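Local coordinates for protein 2,3-dimethylmalate lyase (Aspergillus niger, PDB 3FA4) that is a lyase of the phosphoenolpyruvate phosphomutase family, with a TIM-barrel fold and a bound magnesium ion, at residues I114-Q119 with R160-Q165; A110-E115 with S153-I158. All coordinates share one frame; numbering follows the deposited sequence.

Contact 1. Residues I114-Q119 with R160-Q165; sequences IEDQVQ and RTDSLQ
Glu-115 and Arg-160 run side by side in the same direction, with the carboxylate stacked over one face of the guanidinium, their planes only 7° apart. OE1 of Glu-115 sits 3.5 Å from NE of Arg-160 but well out of the guanidinium plane; the attraction is one of charge, since no N-H is aimed at the oxygen. The guanidinium spends its edge instead on Asp-162, gripped side-on through NE and NH2, with NE of Arg-160 bonded to OD2 of Asp-162 at 3.0 Å. Lys-129 is a second cationic partner of OD1. The network of Glu-115, Arg-160 and Asp-162 lies where strands 111-114 and 156-161 of the TIM barrel give way to their C-terminal loops, and the side chain of Glu-115 comes within about 4 Å of the magnesium ion. NE2 of Gln-117 donates to OE2 of Glu-115 at 2.8 Å, restraining the carboxylate. Asp-116, its CG placed between backbone N and carbonyl carbon (chi1 52°), reaches residues 160-165 with both oxygens: OD1 receives the amide N of Asp-162 through its syn lone pair at 2.8 Å, almost straight at 177°, while OD2 takes the hydroxyl OG1 of Thr-161 and a salt bridge from Arg-175. The same OG1 accepts from N of Ser-163, closing an ST turn.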
ATOM      1  N   ILE B 114       2.592 -14.889 -17.546  1.00 37.24           N
ATOM      2  CA  ILE B 114       4.025 -14.476 -17.410  1.00 37.22           C
ATOM      3  C   ILE B 114       4.751 -14.579 -18.770  1.00 36.77           C
ATOM      4  O   ILE B 114       4.620 -15.585 -19.455  1.00 35.73           O
ATOM      5  CB  ILE B 114       4.737 -15.319 -16.288  1.00 38.12           C
ATOM      6  CG1 ILE B 114       4.657 -14.555 -14.978  1.00 38.42           C
ATOM      7  CG2 ILE B 114       6.227 -15.603 -16.588  1.00 34.40           C
ATOM      8  CD1 ILE B 114       5.111 -15.317 -13.936  1.00 41.87           C
ATOM      9  N   GLU B 115       5.442 -13.517 -19.167  1.00 36.15           N
ATOM     10  CA  GLU B 115       5.991 -13.399 -20.522  1.00 37.57           C
ATOM     11  C   GLU B 115       7.533 -13.436 -20.585  1.00 38.22           C
ATOM     12  O   GLU B 115       8.223 -13.452 -19.517  1.00 40.21           O
ATOM     13  CB  GLU B 115       5.432 -12.148 -21.241  1.00 37.45           C
ATOM     14  CG  GLU B 115       5.871 -10.850 -20.651  1.00 39.07           C
ATOM     15  CD  GLU B 115       4.923  -9.649 -20.917  1.00 39.72           C
ATOM     16  OE1 GLU B 115       3.778  -9.645 -20.446  1.00 37.23           O
ATOM     17  OE2 GLU B 115       5.381  -8.611 -21.491  1.00 43.37           O
ATOM     18  N   ASP B 116       8.079 -13.471 -21.820  1.00 37.35           N
ATOM     19  CA  ASP B 116       9.521 -13.703 -22.044  1.00 36.52           C
ATOM     20  C   ASP B 116      10.355 -12.396 -22.296  1.00 36.35           C
ATOM     21  O   ASP B 116      11.537 -12.443 -22.673  1.00 34.72           O
ATOM     22  CB  ASP B 116       9.724 -14.764 -23.139  1.00 36.21           C
ATOM     23  CG  ASP B 116       8.973 -14.446 -24.394  1.00 35.92           C
ATOM     24  OD1 ASP B 116       8.175 -13.478 -24.377  1.00 38.91           O
ATOM     25  OD2 ASP B 116       9.172 -15.147 -25.393  1.00 35.83           O
ATOM     26  N   GLN B 117       9.721 -11.257 -22.028  1.00 36.63           N
ATOM     27  CA  GLN B 117      10.363  -9.970 -22.156  1.00 40.14           C
ATOM     28  C   GLN B 117      11.299  -9.701 -20.985  1.00 40.96           C
ATOM     29  O   GLN B 117      11.277 -10.419 -19.975  1.00 41.57           O
ATOM     30  CB  GLN B 117       9.326  -8.845 -22.288  1.00 40.57           C
ATOM     31  CG  GLN B 117       8.475  -8.918 -23.559  1.00 42.95           C
ATOM     32  CD  GLN B 117       7.883  -7.567 -23.928  1.00 44.60           C
ATOM     33  OE1 GLN B 117       8.538  -6.743 -24.515  1.00 44.75           O
ATOM     34  NE2 GLN B 117       6.643  -7.355 -23.595  1.00 47.57           N
ATOM     35  N   VAL B 118      12.156  -8.701 -21.173  1.00 42.04           N
ATOM     36  CA  VAL B 118      13.045  -8.204 -20.127  1.00 43.04           C
ATOM     37  C   VAL B 118      12.178  -7.363 -19.188  1.00 43.27           C
ATOM     38  O   VAL B 118      11.158  -6.789 -19.600  1.00 41.85           O
ATOM     39  CB  VAL B 118      14.204  -7.381 -20.702  1.00 42.51           C
ATOM     40  CG1 VAL B 118      15.077  -6.864 -19.587  1.00 47.06           C
ATOM     41  CG2 VAL B 118      15.070  -8.248 -21.545  1.00 41.28           C
ATOM     42  N   GLN B 119      12.554  -7.344 -17.911  1.00 43.88           N
ATOM     43  CA  GLN B 119      11.774  -6.625 -16.938  1.00 45.40           C
ATOM     44  C   GLN B 119      11.569  -5.175 -17.371  1.00 47.38           C
ATOM     45  O   GLN B 119      10.404  -4.702 -17.404  1.00 48.63           O
ATOM     46  CB  GLN B 119      12.468  -6.635 -15.590  1.00 44.13           C
ATOM     47  CG  GLN B 119      11.536  -6.238 -14.466  1.00 42.99           C
ATOM     48  CD  GLN B 119      12.172  -6.548 -13.131  1.00 46.50           C
ATOM     49  OE1 GLN B 119      13.234  -7.239 -13.074  1.00 43.78           O
ATOM     50  NE2 GLN B 119      11.519  -6.083 -12.029  1.00 42.71           N
ATOM     51  N   ARG B 160       3.037 -16.802 -21.749  1.00 34.82           N
ATOM     52  CA  ARG B 160       2.963 -15.894 -22.855  1.00 34.25           C
ATOM     53  C   ARG B 160       4.339 -15.709 -23.505  1.00 33.49           C
ATOM     54  O   ARG B 160       5.377 -15.682 -22.823  1.00 33.21           O
ATOM     55  CB  ARG B 160       2.441 -14.556 -22.326  1.00 35.05           C
ATOM     56  CG  ARG B 160       2.447 -13.489 -23.340  1.00 33.54           C
ATOM     57  CD  ARG B 160       1.852 -12.285 -22.785  1.00 36.68           C
ATOM     58  NE  ARG B 160       2.453 -11.113 -23.387  1.00 36.24           N
ATOM     59  CZ  ARG B 160       1.843  -9.944 -23.530  1.00 33.43           C
ATOM     60  NH1 ARG B 160       0.617  -9.770 -23.085  1.00 31.23           N
ATOM     61  NH2 ARG B 160       2.490  -8.944 -24.093  1.00 31.99           N
ATOM     62  N   THR B 161       4.322 -15.578 -24.822  1.00 33.18           N
ATOM     63  CA  THR B 161       5.490 -15.251 -25.574  1.00 33.83           C
ATOM     64  C   THR B 161       5.276 -14.078 -26.489  1.00 35.10           C
ATOM     65  O   THR B 161       4.275 -13.981 -27.237  1.00 34.76           O
ATOM     66  CB  THR B 161       6.148 -16.431 -26.287  1.00 35.52           C
ATOM     67  OG1 THR B 161       7.358 -15.990 -26.897  1.00 34.04           O
ATOM     68  CG2 THR B 161       5.192 -17.182 -27.322  1.00 34.33           C
ATOM     69  N   ASP B 162       6.205 -13.120 -26.328  1.00 34.99           N
ATOM     70  CA  ASP B 162       6.165 -11.903 -27.110  1.00 35.65           C
ATOM     71  C   ASP B 162       7.154 -11.971 -28.242  1.00 35.75           C
ATOM     72  O   ASP B 162       7.499 -10.923 -28.801  1.00 35.85           O
ATOM     73  CB  ASP B 162       6.408 -10.685 -26.225  1.00 34.92           C
ATOM     74  CG  ASP B 162       5.246 -10.426 -25.296  1.00 35.23           C
ATOM     75  OD1 ASP B 162       4.260  -9.776 -25.686  1.00 39.13           O
ATOM     76  OD2 ASP B 162       5.288 -10.924 -24.186  1.00 36.84           O
ATOM     77  N   SER B 163       7.599 -13.191 -28.584  1.00 35.50           N
ATOM     78  CA  SER B 163       8.697 -13.372 -29.588  1.00 35.73           C
ATOM     79  C   SER B 163       8.309 -13.367 -31.046  1.00 36.06           C
ATOM     80  O   SER B 163       9.193 -13.325 -31.866  1.00 36.98           O
ATOM     81  CB  SER B 163       9.506 -14.623 -29.316  1.00 35.76           C
ATOM     82  OG  SER B 163       8.693 -15.752 -29.469  1.00 35.54           O
ATOM     83  N   LEU B 164       7.014 -13.381 -31.379  1.00 36.59           N
ATOM     84  CA  LEU B 164       6.591 -13.481 -32.805  1.00 37.14           C
ATOM     85  C   LEU B 164       7.225 -12.465 -33.777  1.00 37.44           C
ATOM     86  O   LEU B 164       7.957 -12.809 -34.689  1.00 37.70           O
ATOM     87  CB  LEU B 164       5.051 -13.462 -32.925  1.00 36.25           C
ATOM     88  CG  LEU B 164       4.367 -13.757 -34.250  1.00 36.53           C
ATOM     89  CD1 LEU B 164       4.716 -15.135 -34.779  1.00 34.37           C
ATOM     90  CD2 LEU B 164       2.864 -13.664 -34.089  1.00 36.65           C
ATOM     91  N   GLN B 165       6.873 -11.206 -33.644  1.00 39.18           N
ATOM     92  CA  GLN B 165       7.485 -10.158 -34.495  1.00 40.75           C
ATOM     93  C   GLN B 165       9.026 -10.166 -34.505  1.00 40.13           C
ATOM     94  O   GLN B 165       9.631  -9.942 -35.563  1.00 40.79           O
ATOM     95  CB  GLN B 165       6.996  -8.784 -34.034  1.00 41.58           C
ATOM     96  CG  GLN B 165       7.188  -8.557 -32.518  1.00 43.74           C
ATOM     97  CD  GLN B 165       7.448  -7.099 -32.288  1.00 49.61           C
ATOM     98  OE1 GLN B 165       6.761  -6.257 -32.912  1.00 54.35           O
ATOM     99  NE2 GLN B 165       8.481  -6.763 -31.486  1.00 44.84           N
TER

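Contact 2. Residues A110-E115 with S153-I158; sequences AAFHIE and SDIVVI
The phenyl ring of Phe-112 meets Ile-155 with its edge: CD1 of the isoleucine lies near the ring plane, 3.3 Å from CD2 of Phe-112, and the two side chains cross at about a right angle. A chi1 of 54° turns CG back over the Phe-112 backbone, and from there the far end of the ring, CZ, runs alongside Val-157, reaching its CG2 at 4.1 Å. The two backbones form a parallel ladder, Val-156 N to Ala-110 O at 3.0 Å, Phe-112 N to Val-156 O, Ile-158 N to Phe-112 O and Ile-114 N to Ile-158 O. Strands 111-114 and 156-158 are thus adjacent staves of the TIM barrel, inclined by 26°, and helix 134-151 links them in a beta-alpha-beta crossover. Phe-112 and Val-157 share one face of the sheet, where Thr-101 of helix 94-107 packs on Phe-112 and Arg-148 of helix 134-151 on Val-157. On the other face, CB of Ala-111 packs 3.6 Å from CB of Val-156 and also touches CD1 of Ile-158. Further along this face CB of His-113 lies 3.8 Å from CB of Ile-158, while its imidazole turns from Ile-158: NE2 is hydrogen-bonded to OH of Tyr-43, and the ring meets Phe-188 edge-to-face.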
ATOM      1  N   ALA B 110      -7.566 -16.430 -10.298  1.00 33.43           N
ATOM      2  CA  ALA B 110      -7.666 -17.743 -10.950  1.00 33.34           C
ATOM      3  C   ALA B 110      -6.511 -18.161 -11.929  1.00 32.89           C
ATOM      4  O   ALA B 110      -6.223 -19.341 -12.066  1.00 33.84           O
ATOM      5  CB  ALA B 110      -9.034 -17.932 -11.599  1.00 32.34           C
ATOM      6  N   ALA B 111      -5.918 -17.223 -12.636  1.00 31.43           N
ATOM      7  CA  ALA B 111      -4.864 -17.504 -13.579  1.00 32.96           C
ATOM      8  C   ALA B 111      -4.062 -16.211 -13.723  1.00 33.22           C
ATOM      9  O   ALA B 111      -4.595 -15.169 -13.453  1.00 34.40           O
ATOM     10  CB  ALA B 111      -5.464 -17.891 -14.930  1.00 32.26           C
ATOM     11  N   PHE B 112      -2.799 -16.270 -14.127  1.00 33.73           N
ATOM     12  CA  PHE B 112      -2.045 -15.025 -14.443  1.00 33.81           C
ATOM     13  C   PHE B 112      -1.140 -15.333 -15.592  1.00 33.62           C
ATOM     14  O   PHE B 112      -0.672 -16.451 -15.702  1.00 32.27           O
ATOM     15  CB  PHE B 112      -1.188 -14.526 -13.246  1.00 35.64           C
ATOM     16  CG  PHE B 112      -0.238 -15.547 -12.676  1.00 36.69           C
ATOM     17  CD1 PHE B 112       1.061 -15.648 -13.143  1.00 42.16           C
ATOM     18  CD2 PHE B 112      -0.622 -16.374 -11.648  1.00 38.54           C
ATOM     19  CE1 PHE B 112       1.962 -16.563 -12.580  1.00 41.07           C
ATOM     20  CE2 PHE B 112       0.250 -17.312 -11.101  1.00 43.36           C
ATOM     21  CZ  PHE B 112       1.550 -17.400 -11.564  1.00 41.49           C
ATOM     22  N   HIS B 113      -0.906 -14.403 -16.498  1.00 32.80           N
ATOM     23  CA  HIS B 113       0.155 -14.731 -17.467  1.00 35.37           C
ATOM     24  C   HIS B 113       1.544 -14.160 -17.153  1.00 35.70           C
ATOM     25  O   HIS B 113       1.632 -13.092 -16.639  1.00 36.38           O
ATOM     26  CB  HIS B 113      -0.224 -14.469 -18.948  1.00 35.13           C
ATOM     27  CG  HIS B 113      -0.829 -13.130 -19.214  1.00 35.82           C
ATOM     28  ND1 HIS B 113      -0.071 -11.966 -19.338  1.00 35.68           N
ATOM     29  CD2 HIS B 113      -2.120 -12.766 -19.419  1.00 32.97           C
ATOM     30  CE1 HIS B 113      -0.877 -10.941 -19.582  1.00 31.31           C
ATOM     31  NE2 HIS B 113      -2.124 -11.396 -19.640  1.00 36.76           N
ATOM     32  N   ILE B 114       2.592 -14.889 -17.546  1.00 37.24           N
ATOM     33  CA  ILE B 114       4.025 -14.476 -17.410  1.00 37.22           C
ATOM     34  C   ILE B 114       4.751 -14.579 -18.770  1.00 36.77           C
ATOM     35  O   ILE B 114       4.620 -15.585 -19.455  1.00 35.73           O
ATOM     36  CB  ILE B 114       4.737 -15.319 -16.288  1.00 38.12           C
ATOM     37  CG1 ILE B 114       4.657 -14.555 -14.978  1.00 38.42           C
ATOM     38  CG2 ILE B 114       6.227 -15.603 -16.588  1.00 34.40           C
ATOM     39  CD1 ILE B 114       5.111 -15.317 -13.936  1.00 41.87           C
ATOM     40  N   GLU B 115       5.442 -13.517 -19.167  1.00 36.15           N
ATOM     41  CA  GLU B 115       5.991 -13.399 -20.522  1.00 37.57           C
ATOM     42  C   GLU B 115       7.533 -13.436 -20.585  1.00 38.22           C
ATOM     43  O   GLU B 115       8.223 -13.452 -19.517  1.00 40.21           O
ATOM     44  CB  GLU B 115       5.432 -12.148 -21.241  1.00 37.45           C
ATOM     45  CG  GLU B 115       5.871 -10.850 -20.651  1.00 39.07           C
ATOM     46  CD  GLU B 115       4.923  -9.649 -20.917  1.00 39.72           C
ATOM     47  OE1 GLU B 115       3.778  -9.645 -20.446  1.00 37.23           O
ATOM     48  OE2 GLU B 115       5.381  -8.611 -21.491  1.00 43.37           O
ATOM     49  N   SER B 153      -1.578 -24.669  -4.376  1.00 34.84           N
ATOM     50  CA  SER B 153      -2.451 -23.737  -5.084  1.00 33.70           C
ATOM     51  C   SER B 153      -2.693 -24.164  -6.497  1.00 33.49           C
ATOM     52  O   SER B 153      -1.758 -24.596  -7.181  1.00 34.22           O
ATOM     53  CB  SER B 153      -1.834 -22.370  -5.062  1.00 32.78           C
ATOM     54  OG  SER B 153      -2.419 -21.582  -6.062  1.00 35.43           O
ATOM     55  N   ASP B 154      -3.951 -24.077  -6.913  1.00 33.87           N
ATOM     56  CA  ASP B 154      -4.441 -24.438  -8.249  1.00 33.49           C
ATOM     57  C   ASP B 154      -4.411 -23.239  -9.203  1.00 34.56           C
ATOM     58  O   ASP B 154      -4.952 -23.314 -10.287  1.00 34.72           O
ATOM     59  CB  ASP B 154      -5.911 -24.802  -8.185  1.00 34.94           C
ATOM     60  CG  ASP B 154      -6.175 -26.201  -7.637  1.00 37.51           C
ATOM     61  OD1 ASP B 154      -5.260 -27.031  -7.687  1.00 40.26           O
ATOM     62  OD2 ASP B 154      -7.331 -26.469  -7.196  1.00 36.06           O
ATOM     63  N   ILE B 155      -3.814 -22.115  -8.809  1.00 34.14           N
ATOM     64  CA  ILE B 155      -3.744 -21.002  -9.721  1.00 33.72           C
ATOM     65  C   ILE B 155      -3.221 -21.569 -11.073  1.00 34.78           C
ATOM     66  O   ILE B 155      -2.354 -22.426 -11.071  1.00 34.02           O
ATOM     67  CB  ILE B 155      -2.880 -19.800  -9.114  1.00 34.32           C
ATOM     68  CG1 ILE B 155      -3.173 -18.478  -9.887  1.00 33.58           C
ATOM     69  CG2 ILE B 155      -1.425 -20.177  -9.067  1.00 28.08           C
ATOM     70  CD1 ILE B 155      -2.696 -17.238  -9.254  1.00 33.50           C
ATOM     71  N   VAL B 156      -3.801 -21.097 -12.187  1.00 34.96           N
ATOM     72  CA  VAL B 156      -3.510 -21.477 -13.576  1.00 34.23           C
ATOM     73  C   VAL B 156      -2.349 -20.627 -14.150  1.00 34.77           C
ATOM     74  O   VAL B 156      -2.442 -19.436 -14.213  1.00 35.89           O
ATOM     75  CB  VAL B 156      -4.873 -21.426 -14.422  1.00 34.17           C
ATOM     76  CG1 VAL B 156      -4.667 -21.468 -15.936  1.00 33.56           C
ATOM     77  CG2 VAL B 156      -5.806 -22.572 -14.011  1.00 31.18           C
ATOM     78  N   VAL B 157      -1.237 -21.255 -14.508  1.00 35.32           N
ATOM     79  CA  VAL B 157      -0.093 -20.566 -15.088  1.00 36.53           C
ATOM     80  C   VAL B 157      -0.226 -20.457 -16.605  1.00 36.45           C
ATOM     81  O   VAL B 157      -0.245 -21.454 -17.326  1.00 37.67           O
ATOM     82  CB  VAL B 157       1.270 -21.203 -14.663  1.00 36.44           C
ATOM     83  CG1 VAL B 157       2.391 -20.369 -15.156  1.00 37.36           C
ATOM     84  CG2 VAL B 157       1.365 -21.221 -13.125  1.00 35.76           C
ATOM     85  N   ILE B 158      -0.378 -19.232 -17.087  1.00 35.94           N
ATOM     86  CA  ILE B 158      -0.407 -19.011 -18.521  1.00 33.45           C
ATOM     87  C   ILE B 158       0.970 -18.573 -18.978  1.00 34.52           C
ATOM     88  O   ILE B 158       1.491 -17.671 -18.366  1.00 36.28           O
ATOM     89  CB  ILE B 158      -1.477 -18.012 -18.930  1.00 32.80           C
ATOM     90  CG1 ILE B 158      -2.836 -18.380 -18.253  1.00 29.51           C
ATOM     91  CG2 ILE B 158      -1.518 -17.974 -20.442  1.00 31.05           C
ATOM     92  CD1 ILE B 158      -4.075 -17.583 -18.657  1.00 29.25           C
TER

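Overall arrangement
From 110-115 the chain runs along strand 111-114 and passes directly into the loop 114-119, so the first segments of the two contacts overlap at Ile-114 and Glu-115. After helix 134-151 it returns through 153-158, closing contact 2, and continues along strand 156-161 to 160-165, closing contact 1. The two loops therefore overlap in a staggered fashion, neither containing the other. Contact 2 pairs strand 111-114 with the N-terminal half of strand 156-161; contact 1, its centre about 15 Å from that of contact 2, joins the C-terminal ends of the same strands and the loops that follow. Arg-160 CD packs 4.0 Å from His-113 ND1, so the two contacts touch.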